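Local coordinates for protein MJ1225 (Methanocaldococcus jannaschii, PDB 3KH5) that probably senses cellular energy status by binding AMP and ADP through its four CBS repeats, as a putative archaeal homologue of the gamma subunit of AMPK, at residues T96-A101 / P119-E124. Numbering follows the deposited sequence.
Sequences TLKENA and PIVNDE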
loop_
_atom_site.group_PDB
_atom_site.type_symbol
_atom_site.label_atom_id
_atom_site.label_comp_id
_atom_site.label_asym_id
_atom_site.label_seq_id
_atom_site.Cartn_x
_atom_site.Cartn_y
_atom_site.Cartn_z
ATOM N N THR A 96 15.879 -3.436 -3.745
ATOM C CA THR A 96 16.438 -2.082 -3.815
ATOM C C THR A 96 16.987 -1.732 -5.208
ATOM O O THR A 96 17.139 -2.611 -6.066
ATOM C CB THR A 96 17.567 -1.846 -2.761
ATOM O OG1 THR A 96 18.747 -2.572 -3.133
ATOM C CG2 THR A 96 17.133 -2.252 -1.353
ATOM N N LEU A 97 17.279 -0.444 -5.412
ATOM C CA LEU A 97 18.025 0.037 -6.587
ATOM C C LEU A 97 19.355 0.697 -6.186
ATOM O O LEU A 97 19.451 1.342 -5.137
ATOM C CB LEU A 97 17.178 1.006 -7.425
ATOM C CG LEU A 97 15.816 0.546 -7.965
ATOM C CD1 LEU A 97 14.962 1.736 -8.342
ATOM C CD2 LEU A 97 15.930 -0.435 -9.136
ATOM N N LYS A 98 20.374 0.512 -7.029
ATOM C CA LYS A 98 21.697 1.125 -6.842
ATOM C C LYS A 98 21.615 2.612 -7.160
ATOM O O LYS A 98 20.776 3.016 -7.968
ATOM C CB LYS A 98 22.734 0.445 -7.747
ATOM C CG LYS A 98 23.012 -1.021 -7.413
ATOM C CD LYS A 98 23.749 -1.153 -6.085
ATOM C CE LYS A 98 23.605 -2.550 -5.501
ATOM N NZ LYS A 98 24.042 -2.584 -4.059
ATOM N N GLU A 99 22.468 3.431 -6.540
ATOM C CA GLU A 99 22.375 4.891 -6.742
ATOM C C GLU A 99 22.641 5.352 -8.186
ATOM O O GLU A 99 22.330 6.495 -8.551
ATOM C CB GLU A 99 23.186 5.709 -5.707
ATOM C CG GLU A 99 24.644 5.290 -5.479
ATOM C CD GLU A 99 25.376 6.188 -4.472
ATOM O OE1 GLU A 99 24.853 7.273 -4.122
ATOM O OE2 GLU A 99 26.486 5.808 -4.037
ATOM N N ASN A 100 23.192 4.452 -9.003
ATOM C CA ASN A 100 23.406 4.722 -10.426
ATOM C C ASN A 100 22.396 4.054 -11.366
ATOM O O ASN A 100 22.625 3.980 -12.575
ATOM C CB ASN A 100 24.845 4.378 -10.850
ATOM C CG ASN A 100 25.159 2.889 -10.754
ATOM O OD1 ASN A 100 25.181 2.310 -9.666
ATOM N ND2 ASN A 100 25.419 2.267 -11.900
ATOM N N ALA A 101 21.285 3.575 -10.808
ATOM C CA ALA A 101 20.208 2.981 -11.601
ATOM C C ALA A 101 19.486 4.049 -12.416
ATOM O O ALA A 101 19.324 5.182 -11.952
ATOM C CB ALA A 101 19.223 2.268 -10.690
ATOM N N PRO A 119 13.833 1.266 -2.000
ATOM C CA PRO A 119 14.949 2.037 -1.466
ATOM C C PRO A 119 16.071 2.145 -2.498
ATOM O O PRO A 119 16.336 1.188 -3.232
ATOM C CB PRO A 119 15.411 1.198 -0.268
ATOM C CG PRO A 119 14.210 0.419 0.132
ATOM C CD PRO A 119 13.545 0.081 -1.167
ATOM N N ILE A 120 16.691 3.315 -2.578
ATOM C CA ILE A 120 17.873 3.489 -3.410
ATOM C C ILE A 120 19.066 3.438 -2.473
ATOM O O ILE A 120 19.116 4.173 -1.482
ATOM C CB ILE A 120 17.837 4.812 -4.201
ATOM C CG1 ILE A 120 16.687 4.785 -5.213
ATOM C CG2 ILE A 120 19.158 5.046 -4.935
ATOM C CD1 ILE A 120 16.086 6.153 -5.496
ATOM N N VAL A 121 20.009 2.547 -2.768
ATOM C CA VAL A 121 21.152 2.323 -1.887
ATOM C C VAL A 121 22.482 2.538 -2.597
ATOM O O VAL A 121 22.564 2.475 -3.828
ATOM C CB VAL A 121 21.144 0.898 -1.250
ATOM C CG1 VAL A 121 19.851 0.644 -0.484
ATOM C CG2 VAL A 121 21.376 -0.192 -2.304
ATOM N N ASN A 122 23.527 2.795 -1.813
ATOM C CA ASN A 122 24.868 2.859 -2.375
ATOM C C ASN A 122 25.511 1.478 -2.387
ATOM O O ASN A 122 24.830 0.469 -2.175
ATOM C CB ASN A 122 25.734 3.908 -1.656
ATOM C CG ASN A 122 25.986 3.584 -0.192
ATOM O OD1 ASN A 122 25.788 2.455 0.262
ATOM N ND2 ASN A 122 26.439 4.583 0.557
ATOM N N ASP A 123 26.815 1.433 -2.637
ATOM C CA ASP A 123 27.518 0.159 -2.746
ATOM C C ASP A 123 27.632 -0.591 -1.413
ATOM O O ASP A 123 27.837 -1.808 -1.409
ATOM C CB ASP A 123 28.881 0.330 -3.434
ATOM C CG ASP A 123 28.778 0.298 -4.964
ATOM O OD1 ASP A 123 27.671 0.057 -5.498
ATOM O OD2 ASP A 123 29.813 0.509 -5.635
ATOM N N GLU A 124 27.472 0.124 -0.296
ATOM C CA GLU A 124 27.477 -0.505 1.031
ATOM C C GLU A 124 26.067 -0.887 1.498
ATOM O O GLU A 124 25.889 -1.309 2.645
ATOM C CB GLU A 124 28.119 0.404 2.095
ATOM C CG GLU A 124 28.805 1.671 1.586
ATOM C CD GLU A 124 30.065 1.401 0.787
ATOM O OE1 GLU A 124 30.335 2.170 -0.160
ATOM O OE2 GLU A 124 30.785 0.426 1.097
#
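The carbonyl oxygen of Leu-97 takes the shortest polar bond here, from the backbone N of Val-121 at 2.7 Å, with an N-H...O angle of 166°. The CA of Ile-120 also leans on this oxygen, at 3.2 Å, in a CA-H...O contact. The N of the same Leu-97 donates to Pro-119 O at 2.9 Å, and two residues on Glu-99 N makes a weak, bent bond to Val-121 O. This is the parallel strand pair of a beta-alpha-beta unit in the second CBS repeat, with helix 103-112 making the crossover and strand 127-132 running antiparallel along the far edge of 117-121. Leu-97 and Ile-120 share one face of the sheet: Leu-97 packs against the crossover helix, and both side chains touch Ile-131. On the other face Val-121 carries the contact. With CG1 anti to the carbonyl carbon (chi1 -57°), CG2 falls between the backbone N and that carbon and lies 3.6 Å from Thr-96 OG1, while CG1 meets CB and CG2 of the same threonine. The bent chain of Lys-98 brings NZ to 4.0 Å from Val-121 CG2. Cut back to an alanine, Val-121 would lose both methyls, which would probably open a gap beside Thr-96 and leave the end of Lys-98 without CG2 to lie against. At the strand ends, Glu-99 and Asn-122 run side by side, OE2 lying 3.1 Å from Asn-122 CB. Asn-122 turns its amide forward over the loop that follows (chi1 64°), where OD1 accepts from Glu-124 N in an Asx turn and also from Gln-126 N. At the opposite end, Pro-119 touches a bound ADP.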